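Local atomic coordinates of short chain dehydrogenase (Salmonella typhi, PDB entry 3G1T), a protein that probably catalyses NAD(P)(H)-dependent oxidation or reduction of a substrate not yet identified, as other short-chain dehydrogenases with a Rossmann fold do. Residues L32-Y37 with P225-L230; L71-C76 with M123-N128; G97-A102 with S148-S153; S154-Q159 with A166-K171; G199-M204 with D213-K218. All coordinates share one frame; numbering follows the deposited sequence.

Contact 1 of 5, residues L32-Y37 with P225-L230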
# COMPACT_ATOMS: atom_id res chain seq x y z
N LEU A 32 4.62 -11.68 -26.34
CA LEU A 32 5.43 -12.12 -27.48
C LEU A 32 6.59 -13.03 -27.13
O LEU A 32 6.76 -14.07 -27.78
CB LEU A 32 6.04 -10.90 -28.18
CG LEU A 32 4.99 -10.11 -28.98
CD1 LEU A 32 5.77 -8.85 -29.45
CD2 LEU A 32 4.43 -10.86 -30.19
N THR A 33 7.41 -12.60 -26.15
CA THR A 33 8.60 -13.32 -25.72
C THR A 33 8.21 -14.67 -25.09
O THR A 33 8.78 -15.72 -25.41
CB THR A 33 9.42 -12.54 -24.64
OG1 THR A 33 9.72 -11.21 -25.07
CG2 THR A 33 10.74 -13.20 -24.40
N TYR A 34 7.23 -14.65 -24.21
CA TYR A 34 6.76 -15.97 -23.64
C TYR A 34 6.27 -16.96 -24.71
O TYR A 34 6.65 -18.13 -24.67
CB TYR A 34 5.71 -15.77 -22.55
CG TYR A 34 6.17 -15.06 -21.31
CD1 TYR A 34 7.53 -15.02 -20.95
CD2 TYR A 34 5.23 -14.47 -20.47
CE1 TYR A 34 7.95 -14.36 -19.77
CE2 TYR A 34 5.60 -13.82 -19.29
CZ TYR A 34 6.93 -13.78 -18.93
OH TYR A 34 7.25 -13.19 -17.71
N ALA A 35 5.48 -16.47 -25.69
CA ALA A 35 5.06 -17.30 -26.85
C ALA A 35 6.28 -17.81 -27.65
O ALA A 35 6.34 -19.00 -28.04
CB ALA A 35 4.07 -16.53 -27.70
N ARG A 36 7.28 -16.96 -27.87
CA ARG A 36 8.50 -17.38 -28.56
C ARG A 36 9.34 -18.45 -27.85
O ARG A 36 10.04 -19.25 -28.53
CB ARG A 36 9.35 -16.17 -28.89
CG ARG A 36 8.75 -15.27 -30.00
CD ARG A 36 9.39 -13.85 -30.00
NE ARG A 36 8.73 -12.98 -31.00
CZ ARG A 36 8.72 -11.64 -30.97
NH1 ARG A 36 9.29 -11.00 -29.96
NH2 ARG A 36 8.09 -10.94 -31.92
N TYR A 37 9.24 -18.50 -26.51
CA TYR A 37 9.86 -19.59 -25.74
C TYR A 37 8.88 -20.72 -25.46
O TYR A 37 9.10 -21.45 -24.51
CB TYR A 37 10.51 -19.08 -24.42
CG TYR A 37 11.83 -18.39 -24.70
CD1 TYR A 37 13.04 -19.05 -24.53
CD2 TYR A 37 11.85 -17.10 -25.26
CE1 TYR A 37 14.28 -18.43 -24.84
CE2 TYR A 37 13.07 -16.46 -25.59
CZ TYR A 37 14.28 -17.14 -25.38
OH TYR A 37 15.49 -16.51 -25.68
N PRO A 225 15.24 -10.95 -20.11
CA PRO A 225 15.84 -12.16 -19.47
C PRO A 225 15.25 -12.43 -18.08
O PRO A 225 14.93 -13.58 -17.75
CB PRO A 225 17.34 -11.84 -19.41
CG PRO A 225 17.57 -10.99 -20.67
CD PRO A 225 16.27 -10.14 -20.83
N LEU A 226 15.06 -11.37 -17.29
CA LEU A 226 14.49 -11.57 -15.99
C LEU A 226 13.05 -12.08 -16.05
O LEU A 226 12.72 -12.96 -15.24
CB LEU A 226 14.60 -10.25 -15.16
CG LEU A 226 13.99 -10.32 -13.78
CD1 LEU A 226 14.89 -11.24 -12.91
CD2 LEU A 226 13.99 -8.91 -13.10
N TYR A 227 12.22 -11.53 -16.95
CA TYR A 227 10.86 -11.98 -17.18
C TYR A 227 10.73 -13.42 -17.56
O TYR A 227 9.82 -14.09 -17.07
CB TYR A 227 10.18 -11.08 -18.25
CG TYR A 227 9.83 -9.70 -17.67
CD1 TYR A 227 8.52 -9.41 -17.33
CD2 TYR A 227 10.83 -8.69 -17.48
CE1 TYR A 227 8.15 -8.18 -16.79
CE2 TYR A 227 10.44 -7.41 -16.97
CZ TYR A 227 9.12 -7.19 -16.64
OH TYR A 227 8.69 -6.01 -16.14
N LEU A 228 11.64 -13.89 -18.42
CA LEU A 228 11.76 -15.30 -18.79
C LEU A 228 12.23 -16.13 -17.58
O LEU A 228 11.60 -17.19 -17.30
CB LEU A 228 12.86 -15.49 -19.90
CG LEU A 228 12.23 -15.17 -21.24
CD1 LEU A 228 13.40 -14.87 -22.27
CD2 LEU A 228 11.21 -16.34 -21.68
N TRP A 229 13.27 -15.67 -16.87
CA TRP A 229 13.83 -16.46 -15.73
C TRP A 229 12.76 -16.73 -14.67
O TRP A 229 12.61 -17.88 -14.20
CB TRP A 229 14.98 -15.67 -15.15
CG TRP A 229 15.63 -16.40 -14.01
CD1 TRP A 229 16.47 -17.50 -14.10
CD2 TRP A 229 15.51 -16.08 -12.64
NE1 TRP A 229 16.89 -17.88 -12.82
CE2 TRP A 229 16.28 -17.04 -11.91
CE3 TRP A 229 14.83 -15.07 -11.95
CZ2 TRP A 229 16.42 -16.99 -10.51
CZ3 TRP A 229 14.92 -15.04 -10.56
CH2 TRP A 229 15.71 -16.01 -9.86
N LEU A 230 11.96 -15.73 -14.32
CA LEU A 230 10.90 -15.98 -13.29
C LEU A 230 9.79 -16.91 -13.70
O LEU A 230 9.13 -17.45 -12.83
CB LEU A 230 10.30 -14.67 -12.74
CG LEU A 230 11.19 -13.92 -11.75
CD1 LEU A 230 10.55 -12.59 -11.41
CD2 LEU A 230 11.44 -14.68 -10.40
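Tyr34 and Leu228 reach past each other in opposite directions where two helices pack together in the layer covering one face of the Rossmann-fold sheet. The helices, 25-36 following the first strand and 224-231 preceding the last, pass at -54° with segment axes 10.5 Å apart, a gap that long side chains must fill. Tyr34 does so in two ways. Its CD1 lies against Leu228 CD2 at 4.0 Å, while the hydroxyl at the far end donates to Tyr227 O (OH to O, 2.8 Å), meeting the carbonyl from above its plane. Leu228 N stands at the ring's edge, so the phenol approaches the second helix edge-on.

Leu228 is the matching projection. With CG anti to the carbonyl carbon (chi1 -82°), its isobutyl fork opens among Thr33, Tyr34 and Tyr37. Thr33 divides its loyalties by rotation: chi1 of -53° turns OG1 back to Glu29 O in its own helix and leaves CG2 facing Leu228 CD1 at 3.8 Å. Tyr37, just beyond the helix end, crosses Leu228 at about a right angle and offers a ring face. Leu228 CD2 rests near CG of that ring at 3.7 Å, and CD1 completes a CH-pi contact, 4.0 Å from the centroid of the Tyr37 ring and displaced toward CE2.

Contact 2 of 5, residues L71-C76 with M123-N128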
# COMPACT_ATOMS: atom_id res chain seq x y z
N LEU A 71 -10.65 -6.85 -19.65
CA LEU A 71 -11.00 -6.57 -18.22
C LEU A 71 -10.49 -5.19 -17.90
O LEU A 71 -9.30 -4.89 -18.14
CB LEU A 71 -10.41 -7.59 -17.24
CG LEU A 71 -10.80 -7.55 -15.73
CD1 LEU A 71 -12.18 -8.11 -15.39
CD2 LEU A 71 -9.73 -8.20 -14.90
N ASP A 72 -11.37 -4.35 -17.36
CA ASP A 72 -10.98 -2.99 -16.97
C ASP A 72 -10.78 -3.00 -15.46
O ASP A 72 -11.74 -3.10 -14.71
CB ASP A 72 -12.08 -2.00 -17.34
CG ASP A 72 -11.64 -0.53 -17.26
OD1 ASP A 72 -12.30 0.29 -17.94
OD2 ASP A 72 -10.68 -0.16 -16.55
N LEU A 73 -9.53 -2.92 -15.04
CA LEU A 73 -9.16 -3.11 -13.64
C LEU A 73 -9.69 -1.97 -12.79
O LEU A 73 -10.00 -2.15 -11.57
CB LEU A 73 -7.64 -3.20 -13.49
CG LEU A 73 -6.93 -4.51 -13.96
CD1 LEU A 73 -5.48 -4.46 -13.59
CD2 LEU A 73 -7.55 -5.82 -13.48
N LEU A 74 -9.84 -0.81 -13.43
CA LEU A 74 -10.41 0.38 -12.72
C LEU A 74 -11.81 0.15 -12.23
O LEU A 74 -12.18 0.66 -11.17
CB LEU A 74 -10.34 1.64 -13.58
CG LEU A 74 -10.70 2.98 -12.92
CD1 LEU A 74 -9.87 3.25 -11.66
CD2 LEU A 74 -10.62 4.20 -13.98
N THR A 75 -12.60 -0.59 -13.00
CA THR A 75 -14.04 -0.71 -12.72
C THR A 75 -14.46 -2.14 -12.39
O THR A 75 -15.60 -2.36 -12.00
CB THR A 75 -14.91 -0.21 -13.90
OG1 THR A 75 -14.76 -1.09 -15.01
CG2 THR A 75 -14.60 1.24 -14.33
N CYS A 76 -13.55 -3.10 -12.52
CA CYS A 76 -13.98 -4.50 -12.37
C CYS A 76 -14.38 -4.88 -10.93
O CYS A 76 -13.87 -4.32 -9.95
CB CYS A 76 -12.94 -5.51 -12.92
SG CYS A 76 -11.45 -5.66 -11.88
N MET A 123 -4.98 3.37 -6.55
CA MET A 123 -5.06 2.29 -5.55
C MET A 123 -5.95 1.16 -6.10
O MET A 123 -5.68 -0.03 -5.87
CB MET A 123 -5.61 2.81 -4.21
CG MET A 123 -4.49 3.60 -3.39
SD MET A 123 -2.84 2.84 -2.97
CE MET A 123 -3.55 1.71 -1.85
N GLN A 124 -7.03 1.53 -6.76
CA GLN A 124 -8.00 0.55 -7.25
C GLN A 124 -7.37 -0.34 -8.31
O GLN A 124 -7.62 -1.56 -8.32
CB GLN A 124 -9.27 1.22 -7.83
CG GLN A 124 -10.44 0.22 -8.07
CD GLN A 124 -10.88 -0.41 -6.75
OE1 GLN A 124 -10.74 0.21 -5.72
NE2 GLN A 124 -11.54 -1.60 -6.79
N VAL A 125 -6.59 0.25 -9.23
CA VAL A 125 -6.01 -0.58 -10.30
C VAL A 125 -4.84 -1.39 -9.70
O VAL A 125 -4.75 -2.62 -9.91
CB VAL A 125 -5.51 0.28 -11.52
CG1 VAL A 125 -4.63 -0.54 -12.54
CG2 VAL A 125 -6.72 0.90 -12.21
N ASN A 126 -3.91 -0.67 -9.05
CA ASN A 126 -2.60 -1.24 -8.77
C ASN A 126 -2.69 -2.18 -7.57
O ASN A 126 -1.94 -3.18 -7.49
CB ASN A 126 -1.52 -0.16 -8.49
CG ASN A 126 -1.24 0.71 -9.73
OD1 ASN A 126 -1.93 0.50 -10.76
ND2 ASN A 126 -0.28 1.66 -9.65
N VAL A 127 -3.63 -1.90 -6.67
CA VAL A 127 -3.73 -2.76 -5.51
C VAL A 127 -5.02 -3.60 -5.46
O VAL A 127 -4.98 -4.86 -5.41
CB VAL A 127 -3.60 -1.98 -4.18
CG1 VAL A 127 -3.54 -2.95 -2.95
CG2 VAL A 127 -2.35 -1.14 -4.17
N ASN A 128 -6.16 -2.96 -5.44
CA ASN A 128 -7.37 -3.78 -5.14
C ASN A 128 -7.82 -4.69 -6.26
O ASN A 128 -8.26 -5.82 -6.03
CB ASN A 128 -8.55 -2.89 -4.72
CG ASN A 128 -8.22 -1.98 -3.54
OD1 ASN A 128 -7.41 -2.32 -2.72
ND2 ASN A 128 -8.82 -0.77 -3.52
O HOH W 1 -11.83 -2.45 -9.68
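Gln124 and Leu74 show how one glutamine can serve a loop, its own helix and a subunit interface together. From CB, 4.4 Å from Leu74 CD1, the chain continues with CG anti to the backbone N (chi1 -167°), which lays CG against Leu74 O at 3.6 Å. A bend at chi2 then brings the amide round. OE1 accepts an almost straight bond from Asn128 ND2 (3.1 Å), which comes from above the Gln124 amide plane, while OE1 lies in the plane of the Asn128 amide. NE2 donates to Gln120 of the second subunit and, at 3.0 Å, to a water that in turn donates to Leu73 O and Cys76 O. Beside this polar arm, the branches of Val125 part: CG2 meets Leu74 CA at 3.8 Å, and CG1 takes Leu73 CB at 4.1 Å. An Asx turn, Asp72 OD2 accepting from Leu74 N, shapes the loop. The loop thus packs on one side of helix 116-142, whose use for subunit pairing is characteristic of short-chain dehydrogenases.

Contact 3 of 5, residues G97-A102 with S148-S153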
# COMPACT_ATOMS: atom_id res chain seq x y z
N GLY A 97 1.54 -19.56 -14.94
CA GLY A 97 2.12 -18.26 -14.56
C GLY A 97 1.04 -17.23 -14.73
O GLY A 97 0.11 -17.38 -15.53
N VAL A 98 1.25 -16.17 -13.96
CA VAL A 98 0.45 -14.89 -14.01
C VAL A 98 1.43 -13.78 -13.85
O VAL A 98 2.17 -13.70 -12.84
CB VAL A 98 -0.61 -14.86 -12.90
CG1 VAL A 98 -1.30 -13.50 -12.89
CG2 VAL A 98 -1.69 -15.93 -13.17
N LEU A 99 1.51 -12.91 -14.89
CA LEU A 99 2.38 -11.75 -14.82
C LEU A 99 1.45 -10.56 -14.82
O LEU A 99 0.70 -10.31 -15.79
CB LEU A 99 3.27 -11.75 -16.08
CG LEU A 99 4.11 -10.49 -16.25
CD1 LEU A 99 5.02 -10.19 -15.09
CD2 LEU A 99 4.83 -10.55 -17.59
N HIS A 100 1.53 -9.80 -13.74
CA HIS A 100 0.70 -8.57 -13.63
C HIS A 100 1.57 -7.45 -14.09
O HIS A 100 2.46 -7.03 -13.34
CB HIS A 100 0.34 -8.34 -12.14
CG HIS A 100 -0.68 -9.30 -11.58
ND1 HIS A 100 -2.00 -9.30 -11.97
CD2 HIS A 100 -0.59 -10.22 -10.58
CE1 HIS A 100 -2.66 -10.22 -11.29
NE2 HIS A 100 -1.82 -10.79 -10.44
N ASN A 101 1.27 -6.91 -15.28
CA ASN A 101 1.98 -5.74 -15.75
C ASN A 101 1.06 -4.51 -15.76
O ASN A 101 1.54 -3.41 -15.84
CB ASN A 101 2.41 -5.93 -17.20
CG ASN A 101 3.26 -7.10 -17.43
OD1 ASN A 101 4.48 -7.07 -17.18
ND2 ASN A 101 2.66 -8.11 -18.06
N ALA A 102 -0.26 -4.70 -15.78
CA ALA A 102 -1.17 -3.53 -15.73
C ALA A 102 -0.92 -2.62 -14.54
O ALA A 102 -0.64 -3.08 -13.44
CB ALA A 102 -2.62 -4.01 -15.72
N SER A 148 4.01 -19.75 -11.06
CA SER A 148 4.85 -18.51 -10.77
C SER A 148 3.94 -17.27 -10.96
O SER A 148 3.33 -17.09 -12.02
CB SER A 148 6.05 -18.43 -11.72
OG SER A 148 6.81 -17.23 -11.47
N LEU A 149 3.79 -16.49 -9.90
CA LEU A 149 2.90 -15.28 -9.87
C LEU A 149 3.90 -14.09 -9.69
O LEU A 149 4.79 -14.09 -8.80
CB LEU A 149 1.98 -15.40 -8.64
CG LEU A 149 1.15 -14.15 -8.24
CD1 LEU A 149 0.19 -13.84 -9.38
CD2 LEU A 149 0.35 -14.50 -7.02
N VAL A 150 3.80 -13.13 -10.60
CA VAL A 150 4.77 -12.07 -10.63
C VAL A 150 3.98 -10.77 -10.59
O VAL A 150 3.03 -10.59 -11.37
CB VAL A 150 5.63 -12.12 -11.94
CG1 VAL A 150 6.55 -10.83 -11.99
CG2 VAL A 150 6.51 -13.46 -11.89
N PHE A 151 4.40 -9.86 -9.69
CA PHE A 151 3.84 -8.49 -9.65
C PHE A 151 4.85 -7.50 -10.20
O PHE A 151 6.04 -7.74 -10.19
CB PHE A 151 3.46 -8.08 -8.22
CG PHE A 151 2.35 -8.92 -7.62
CD1 PHE A 151 1.00 -8.62 -7.83
CD2 PHE A 151 2.69 -10.08 -6.85
CE1 PHE A 151 -0.08 -9.39 -7.25
CE2 PHE A 151 1.62 -10.86 -6.28
CZ PHE A 151 0.30 -10.56 -6.45
N THR A 152 4.34 -6.34 -10.67
CA THR A 152 5.22 -5.24 -11.13
C THR A 152 5.40 -4.22 -10.01
O THR A 152 4.44 -3.71 -9.44
CB THR A 152 4.59 -4.59 -12.38
OG1 THR A 152 4.45 -5.57 -13.40
CG2 THR A 152 5.57 -3.45 -12.86
N SER A 153 6.66 -4.02 -9.66
CA SER A 153 7.05 -2.99 -8.66
C SER A 153 7.80 -1.82 -9.34
O SER A 153 7.68 -1.57 -10.58
CB SER A 153 7.90 -3.62 -7.54
OG SER A 153 7.95 -2.69 -6.43
O HOH W 2 6.05 -5.59 -15.80
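Val98 and Val150 lie at the centre of a parallel pairing between neighbouring strands in the middle of the Rossmann sheet. The backbone bonds come first, given alternately by one strand and the other: Val98 N donates to Ser148 O (3.0 Å), Val150 N to Val98 O (2.8 Å) and His100 N to Val150 O (2.9 Å).

Apolar contacts follow on both faces. On one, Leu99 CD1 presses against Val150 CG1 at 3.5 Å, the two side chains lying abreast. On the other, Leu149 CD1 lies beside Val98 CB at 3.8 Å and also nears the His100 ring.

That ring belongs to an aromatic pair. The rings of His100 and Phe151 are near parallel, planes at 18°, but are slid so far that they barely overlap, centroids 5.0 Å apart. His100 NE2 is hydrogen-bonded to Thr134 OG1, which ties the imidazole to helix 116-142.

Side-chain polarity appears past the bridges. With OG1 anti to its carbonyl carbon (chi1 -59°), Thr152 donates to His100 O; the modelled OG1 to O distance of 2.5 Å is doubtfully short. A water gives bonds to both Thr152 OG1 and Asn101 OD1 (2.6 Å to the latter). The chemistry thus changes along the strands, from a largely apolar, backbone-bonded part to an end where a side-chain hydroxyl, an amide and a water join in, and where short-chain dehydrogenases generally place the cofactor cleft.

Contact 4 of 5, residues S154-Q159 with A166-K171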
# COMPACT_ATOMS: atom_id res chain seq x y z
N SER A 154 8.47 -1.05 -8.50
CA SER A 154 9.20 0.18 -8.96
C SER A 154 10.27 0.50 -7.93
O SER A 154 10.18 -0.00 -6.80
CB SER A 154 8.23 1.38 -9.18
OG SER A 154 9.06 2.50 -9.34
N SER A 155 11.33 1.25 -8.30
CA SER A 155 12.26 1.66 -7.24
C SER A 155 11.52 2.46 -6.16
O SER A 155 11.87 2.37 -5.01
CB SER A 155 13.45 2.41 -7.83
OG SER A 155 12.94 3.67 -8.34
N VAL A 156 10.45 3.16 -6.53
CA VAL A 156 9.67 3.93 -5.52
C VAL A 156 8.72 3.09 -4.71
O VAL A 156 8.10 3.67 -3.81
CB VAL A 156 8.86 5.11 -6.07
CG1 VAL A 156 9.83 6.20 -6.53
CG2 VAL A 156 7.85 4.70 -7.22
N GLY A 157 8.70 1.77 -4.98
CA GLY A 157 8.09 0.77 -4.05
C GLY A 157 8.97 0.22 -2.97
O GLY A 157 8.49 -0.53 -2.12
N ARG A 158 10.22 0.63 -2.94
CA ARG A 158 11.27 0.18 -1.98
C ARG A 158 11.73 1.39 -1.19
O ARG A 158 12.00 1.29 0.02
CB ARG A 158 12.49 -0.45 -2.63
CG ARG A 158 12.31 -1.82 -3.18
CD ARG A 158 11.50 -1.79 -4.45
NE ARG A 158 11.73 -3.04 -5.23
CZ ARG A 158 12.74 -3.26 -6.09
NH1 ARG A 158 13.59 -2.29 -6.41
NH2 ARG A 158 12.83 -4.44 -6.73
N GLN A 159 11.75 2.56 -1.85
CA GLN A 159 12.13 3.79 -1.15
C GLN A 159 11.30 4.92 -1.73
O GLN A 159 11.39 5.26 -2.90
CB GLN A 159 13.65 4.07 -1.27
CG GLN A 159 14.05 5.37 -0.55
CD GLN A 159 13.82 5.30 0.97
OE1 GLN A 159 14.05 4.24 1.60
NE2 GLN A 159 13.34 6.42 1.57
N ALA A 166 0.49 8.63 -5.15
CA ALA A 166 -0.27 7.38 -5.18
C ALA A 166 0.52 6.22 -5.78
O ALA A 166 0.45 5.11 -5.33
CB ALA A 166 -1.62 7.59 -5.90
N TYR A 167 1.27 6.47 -6.82
CA TYR A 167 2.06 5.40 -7.45
C TYR A 167 3.00 4.69 -6.43
O TYR A 167 2.97 3.44 -6.30
CB TYR A 167 2.92 5.96 -8.59
CG TYR A 167 3.49 4.83 -9.47
CD1 TYR A 167 2.62 4.06 -10.29
CD2 TYR A 167 4.87 4.49 -9.46
CE1 TYR A 167 3.12 3.04 -11.12
CE2 TYR A 167 5.36 3.43 -10.29
CZ TYR A 167 4.48 2.78 -11.11
OH TYR A 167 4.88 1.74 -11.91
N ALA A 168 3.88 5.47 -5.79
CA ALA A 168 4.85 4.92 -4.80
C ALA A 168 4.09 4.15 -3.68
O ALA A 168 4.47 3.02 -3.35
CB ALA A 168 5.62 6.00 -4.17
N THR A 169 3.05 4.79 -3.13
CA THR A 169 2.17 4.19 -2.09
C THR A 169 1.69 2.84 -2.60
O THR A 169 1.73 1.83 -1.84
CB THR A 169 1.03 5.13 -1.68
OG1 THR A 169 1.60 6.38 -1.25
CG2 THR A 169 0.19 4.55 -0.44
N SER A 170 1.18 2.82 -3.83
CA SER A 170 0.59 1.54 -4.39
C SER A 170 1.65 0.48 -4.69
O SER A 170 1.33 -0.72 -4.66
CB SER A 170 -0.16 1.82 -5.70
OG SER A 170 0.75 2.00 -6.80
N LYS A 171 2.91 0.89 -5.00
CA LYS A 171 3.96 -0.08 -5.20
C LYS A 171 4.54 -0.62 -3.85
O LYS A 171 4.91 -1.79 -3.78
CB LYS A 171 5.03 0.48 -6.20
CG LYS A 171 4.41 0.76 -7.60
CD LYS A 171 3.79 -0.48 -8.26
CE LYS A 171 3.37 -0.36 -9.75
NZ LYS A 171 2.78 -1.69 -10.20
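Ser154 and Tyr167 meet through similar first torsions: OG of the serine (chi1 169°) and CG of the tyrosine (chi1 -167°) each stand opposite their own backbone N. The phenol is thereby carried off helix 165-185 toward the serine, and Ser154 CB touches CE2 of the Tyr167 ring at 3.7 Å. Tyr167 and Lys171 have the spacing of the YxxxK signature of short-chain dehydrogenases, and Ser154 lies where that family usually has its active-site serine, so the contact is consistent with a catalytic centre.

The loop is shaped from within. Ser154 OG accepts from Val156 N at 3.2 Å, an ST turn leading into the 3-10 segment 155-157. Val156 then crosses Tyr167 at about a right angle; its CG2, in the crowded position between backbone N and carbonyl carbon, comes to the ring edge at CD2 (3.7 Å). Val156 CB backs onto Ala168 CB at 3.9 Å. Ala168 CB also lies 3.4 Å from Val156 O, a buried carbonyl oxygen with no hydrogen-bond partner in the model.

Gly157, without a side chain, lets the helix come close: its CA lies 3.8 Å from Lys171 CB. Chi1 of Lys171 (-62°) places CG over a face of the Tyr167 ring, 3.9 Å above its plane; the chain then bends at chi2 and runs extended to NZ, which donates to Thr152 O.

Contact 5 of 5, residues G199-M204 with D213-K218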
# COMPACT_ATOMS: atom_id res chain seq x y z
N GLY A 199 14.02 2.05 -15.32
CA GLY A 199 13.68 2.99 -16.41
C GLY A 199 13.71 2.32 -17.80
O GLY A 199 14.78 1.98 -18.31
N THR A 200 12.54 2.20 -18.43
CA THR A 200 12.45 1.46 -19.70
C THR A 200 11.69 2.32 -20.66
O THR A 200 10.85 3.14 -20.23
CB THR A 200 11.70 0.09 -19.46
OG1 THR A 200 12.38 -0.63 -18.42
CG2 THR A 200 11.61 -0.79 -20.71
N ARG A 201 11.92 2.11 -21.95
CA ARG A 201 11.30 2.93 -23.00
C ARG A 201 9.84 2.56 -23.16
O ARG A 201 9.50 1.65 -23.97
CB ARG A 201 12.04 2.80 -24.32
CG ARG A 201 11.65 3.86 -25.42
CD ARG A 201 12.45 3.61 -26.73
NE ARG A 201 13.88 3.45 -26.48
CZ ARG A 201 14.75 2.84 -27.32
NH1 ARG A 201 14.37 2.34 -28.52
NH2 ARG A 201 16.03 2.79 -26.95
N THR A 202 8.98 3.26 -22.37
CA THR A 202 7.53 3.11 -22.39
C THR A 202 6.78 4.46 -22.34
O THR A 202 7.31 5.50 -21.94
CB THR A 202 7.04 2.26 -21.15
OG1 THR A 202 7.22 3.02 -19.95
CG2 THR A 202 7.80 0.89 -21.05
N SER A 203 5.52 4.47 -22.71
CA SER A 203 4.77 5.70 -22.61
C SER A 203 4.63 6.17 -21.15
O SER A 203 4.69 7.40 -20.92
CB SER A 203 3.41 5.57 -23.29
OG SER A 203 2.65 4.56 -22.63
N MET A 204 4.48 5.23 -20.18
CA MET A 204 4.42 5.60 -18.74
C MET A 204 5.66 6.36 -18.23
O MET A 204 5.54 7.49 -17.62
CB MET A 204 4.00 4.42 -17.80
CG MET A 204 3.95 4.85 -16.36
SD MET A 204 3.67 3.38 -15.17
CE MET A 204 2.02 3.18 -15.75
N ASP A 213 15.56 11.58 -22.66
CA ASP A 213 15.66 11.03 -24.00
C ASP A 213 15.41 9.56 -23.94
O ASP A 213 16.28 8.86 -23.43
CB ASP A 213 17.04 11.20 -24.52
CG ASP A 213 17.17 10.72 -25.96
OD1 ASP A 213 16.24 10.11 -26.53
OD2 ASP A 213 18.24 10.96 -26.53
N PRO A 214 14.24 9.10 -24.47
CA PRO A 214 13.88 7.67 -24.29
C PRO A 214 14.79 6.77 -25.09
O PRO A 214 14.82 5.55 -24.88
CB PRO A 214 12.45 7.56 -24.83
CG PRO A 214 12.19 8.86 -25.59
CD PRO A 214 13.17 9.89 -25.09
N GLN A 215 15.55 7.37 -26.03
CA GLN A 215 16.40 6.56 -26.87
C GLN A 215 17.69 6.15 -26.19
O GLN A 215 18.44 5.28 -26.77
CB GLN A 215 16.67 7.32 -28.21
CG GLN A 215 15.40 7.47 -29.03
CD GLN A 215 14.92 6.19 -29.72
OE1 GLN A 215 15.73 5.33 -30.17
NE2 GLN A 215 13.61 6.04 -29.81
N LYS A 216 17.92 6.73 -24.99
CA LYS A 216 19.02 6.35 -24.15
C LYS A 216 18.61 5.27 -23.13
O LYS A 216 19.45 4.76 -22.39
CB LYS A 216 19.64 7.53 -23.44
CG LYS A 216 20.14 8.55 -24.50
CD LYS A 216 21.58 8.97 -24.27
CE LYS A 216 22.10 9.92 -25.35
NZ LYS A 216 21.46 11.26 -25.24
N LEU A 217 17.34 4.91 -23.14
CA LEU A 217 16.83 3.85 -22.24
C LEU A 217 16.85 2.46 -22.91
O LEU A 217 16.71 2.31 -24.13
CB LEU A 217 15.41 4.21 -21.86
CG LEU A 217 15.13 5.48 -21.02
CD1 LEU A 217 13.61 5.55 -20.89
CD2 LEU A 217 15.85 5.49 -19.67
N LYS A 218 16.97 1.40 -22.09
CA LYS A 218 16.73 0.06 -22.55
C LYS A 218 15.26 -0.06 -22.97
O LYS A 218 14.39 0.60 -22.38
CB LYS A 218 17.03 -0.95 -21.39
CG LYS A 218 18.53 -0.93 -20.90
CD LYS A 218 19.49 -1.41 -21.98
CE LYS A 218 20.94 -1.76 -21.43
NZ LYS A 218 20.93 -2.36 -20.09
O HOH W 3 17.46 2.02 -19.11
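Arg201 turns one face of its guanidinium to Gln215, whose OE1 hovers 3.6 Å above the guanidinium plane and toward its rim, the amide inclined to it by 37°. Near the edge, tilted 28° from the guanidinium plane, lies Pro214 O, which accepts from Arg201 NE at 2.8 Å. These groups join the loop leaving strand 190-196 to a short 3-10 turn, 214-216, in the region that in short-chain dehydrogenases commonly borders the substrate pocket.

The arginine works as a clasp on backbone carbonyls. Its chain runs extended through CB and CG, then bends at chi3 (-49°), so that NE and NH2 address different carbonyls: NH2 donates to Leu217 O at 2.9 Å, with the oxygen tilted out of the guanidinium plane. Pro214 O is gripped twice, by Arg201 NE and Leu217 N from opposite faces of its plane. The turn itself starts with an Asx turn, Gln215 N to Asp213 OD1 (2.9 Å).

Van der Waals contacts are few: Leu217 CD1 rests 3.7 Å from Thr200 O, and Arg201 CG brushes Pro214 CB. Arg201, also the centre of an inverse gamma turn, uses its backbone too, N donating to Lys218 O at 2.9 Å. A water links the two segments further along, donating to Gly199 O and accepting from Lys218 N at 3.1 Å.

Contact 3 lies nearest the centre of the chain, in the sheet itself, and is held by regular backbone bonds. Contact 1 is also buried but belongs to the helical layer on the sheet: side chains bridge its gap, and Tyr34 and Tyr227 pack on Leu99 of contact 3. Contacts 2 and 4 use helices 116-142 and 165-185, which precede and follow strand 147-152 in the chain; both reach the second subunit and are tied by Asn126 to Ser170. Contact 4 is packed without bonds across it, contact 2 with a bridging water. Contact 5, at the surface, relies on arginine-to-carbonyl bonds; Met204 meets the Tyr167 hydroxyl of contact 4.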